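Local coordinates for type IV pilus assembly protein PilF (Thermus thermophilus HB8, PDB 5OIU) that hydrolyses ATP as a hexameric AAA+ motor and probably uses that energy to power type IV pilus assembly, at residues Met258-Pro262 with Phe263-Ala267. Sequence-based numbering, arbitrary orientation.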
ATOM      1  N   MET C 258      -4.030  10.461   8.448  1.00 43.20           N
ATOM      2  CA  MET C 258      -4.832  11.635   8.371  1.00 45.82           C
ATOM      3  C   MET C 258      -4.394  12.580   7.269  1.00 48.51           C
ATOM      4  O   MET C 258      -5.029  13.571   7.030  1.00 49.73           O
ATOM      5  CB  MET C 258      -4.929  12.314   9.713  1.00 47.71           C
ATOM      6  CG  MET C 258      -5.579  11.458  10.763  1.00 49.16           C
ATOM      7  SD  MET C 258      -5.367  12.044  12.432  1.00 49.26           S
ATOM      8  CE  MET C 258      -6.950  12.742  12.725  1.00 44.44           C
ATOM      9  N   GLY C 259      -3.315  12.247   6.589  1.00 44.91           N
ATOM     10  CA  GLY C 259      -2.834  13.023   5.473  1.00 41.80           C
ATOM     11  C   GLY C 259      -1.645  13.894   5.764  1.00 48.34           C
ATOM     12  O   GLY C 259      -1.338  14.782   4.964  1.00 53.69           O
ATOM     13  N   VAL C 260      -0.972  13.686   6.883  1.00 44.84           N
ATOM     14  CA  VAL C 260       0.243  14.427   7.163  1.00 45.40           C
ATOM     15  C   VAL C 260       1.370  13.771   6.386  1.00 45.95           C
ATOM     16  O   VAL C 260       1.615  12.573   6.544  1.00 48.76           O
ATOM     17  CB  VAL C 260       0.546  14.443   8.664  1.00 44.64           C
ATOM     18  CG1 VAL C 260       1.663  15.436   8.947  1.00 43.23           C
ATOM     19  CG2 VAL C 260      -0.708  14.794   9.444  1.00 40.21           C
ATOM     20  N   GLU C 261       2.048  14.548   5.550  1.00 41.13           N
ATOM     21  CA  GLU C 261       3.171  14.018   4.783  1.00 47.38           C
ATOM     22  C   GLU C 261       4.201  13.398   5.719  1.00 43.58           C
ATOM     23  O   GLU C 261       4.590  14.029   6.711  1.00 49.19           O
ATOM     24  CB  GLU C 261       3.843  15.113   3.951  1.00 48.38           C
ATOM     25  CG  GLU C 261       3.066  15.520   2.731  1.00 49.66           C
ATOM     26  CD  GLU C 261       3.007  14.416   1.718  1.00 53.35           C
ATOM     27  OE1 GLU C 261       3.861  13.505   1.792  1.00 55.46           O
ATOM     28  OE2 GLU C 261       2.114  14.463   0.846  1.00 60.97           O
ATOM     29  N   PRO C 262       4.663  12.185   5.449  1.00 46.49           N
ATOM     30  CA  PRO C 262       5.720  11.606   6.293  1.00 45.47           C
ATOM     31  C   PRO C 262       6.931  12.516   6.461  1.00 45.57           C
ATOM     32  O   PRO C 262       7.541  12.530   7.539  1.00 46.67           O
ATOM     33  CB  PRO C 262       6.078  10.308   5.558  1.00 41.33           C
ATOM     34  CG  PRO C 262       4.826   9.967   4.790  1.00 45.57           C
ATOM     35  CD  PRO C 262       4.221  11.269   4.380  1.00 44.54           C
ATOM     36  N   PHE C 263       7.301  13.292   5.442  1.00 45.05           N
ATOM     37  CA  PHE C 263       8.455  14.159   5.642  1.00 44.86           C
ATOM     38  C   PHE C 263       8.119  15.291   6.606  1.00 43.34           C
ATOM     39  O   PHE C 263       8.959  15.666   7.431  1.00 38.89           O
ATOM     40  CB  PHE C 263       9.019  14.669   4.297  1.00 43.46           C
ATOM     41  CG  PHE C 263       8.110  15.602   3.513  1.00 39.64           C
ATOM     42  CD1 PHE C 263       8.005  16.948   3.843  1.00 42.98           C
ATOM     43  CD2 PHE C 263       7.449  15.152   2.391  1.00 37.84           C
ATOM     44  CE1 PHE C 263       7.203  17.817   3.096  1.00 44.60           C
ATOM     45  CE2 PHE C 263       6.648  16.006   1.643  1.00 44.40           C
ATOM     46  CZ  PHE C 263       6.529  17.351   1.997  1.00 46.76           C
ATOM     47  N   ASN C 264       6.885  15.797   6.566  1.00 40.04           N
ATOM     48  CA  ASN C 264       6.472  16.772   7.570  1.00 43.28           C
ATOM     49  C   ASN C 264       6.332  16.136   8.958  1.00 42.12           C
ATOM     50  O   ASN C 264       6.624  16.789   9.962  1.00 38.68           O
ATOM     51  CB  ASN C 264       5.178  17.462   7.119  1.00 44.67           C
ATOM     52  CG  ASN C 264       5.432  18.560   6.057  1.00 47.23           C
ATOM     53  OD1 ASN C 264       6.574  18.993   5.852  1.00 45.60           O
ATOM     54  ND2 ASN C 264       4.372  19.012   5.397  1.00 44.50           N
ATOM     55  N   ILE C 265       5.934  14.861   9.042  1.00 43.15           N
ATOM     56  CA  ILE C 265       5.914  14.186  10.340  1.00 40.30           C
ATOM     57  C   ILE C 265       7.328  14.046  10.885  1.00 38.51           C
ATOM     58  O   ILE C 265       7.590  14.310  12.065  1.00 40.48           O
ATOM     59  CB  ILE C 265       5.218  12.816  10.221  1.00 40.50           C
ATOM     60  CG1 ILE C 265       3.796  12.977   9.691  1.00 44.80           C
ATOM     61  CG2 ILE C 265       5.218  12.087  11.531  1.00 32.28           C
ATOM     62  CD1 ILE C 265       3.028  11.664   9.549  1.00 44.00           C
ATOM     63  N   SER C 266       8.264  13.646  10.028  1.00 40.89           N
ATOM     64  CA  SER C 266       9.637  13.431  10.476  1.00 45.13           C
ATOM     65  C   SER C 266      10.268  14.726  10.979  1.00 40.11           C
ATOM     66  O   SER C 266      11.012  14.725  11.966  1.00 38.14           O
ATOM     67  CB  SER C 266      10.469  12.833   9.338  1.00 45.09           C
ATOM     68  OG  SER C 266      11.730  12.406   9.829  1.00 50.98           O
ATOM     69  N   ALA C 267       9.965  15.841  10.321  1.00 36.02           N
ATOM     70  CA  ALA C 267      10.597  17.109  10.646  1.00 41.30           C
ATOM     71  C   ALA C 267      10.064  17.757  11.925  1.00 39.79           C
ATOM     72  O   ALA C 267      10.763  18.587  12.511  1.00 36.04           O
ATOM     73  CB  ALA C 267      10.433  18.074   9.467  1.00 38.38           C
TER
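The carbonyl oxygen of E261 takes the amide hydrogen of I265, with E261 O 2.8 Å from I265 N. The bond is fairly straight. One residue on, P262 O accepts from S266 N at 2.8 Å. E261 is the N-cap residue and P262 opens the helix, so these bonds close its first turn. The E261 side chain lies over one face of the F263 ring. Its CB sits 3.9 Å from the F263 ring centroid, a CH-pi contact offset toward the rim. A bend at chi2 (-67°) keeps the E261 chain near the ring, and E261 OE1 comes to 3.7 Å from F263 CE2. The carboxylate lies 20° from parallel to the ring.

Residues 258-261 link helix 248-257 to helix 262-268. Helix 248-257 ends in a Schellman motif, with G259 at positive phi. V260 is buried and its side chain crosses I265 at about a right angle, with V260 CG1 3.3 Å from I265 CG1. L255 touches both side chains, and A226 and T230 of helix 223-235 also meet V260. An alanine in place of F263 would probably leave the E261 methylene groups without their aromatic cover and weaken packing on E257 of a neighbouring subunit. On the following turn, A267 packs on R254 of that same subunit.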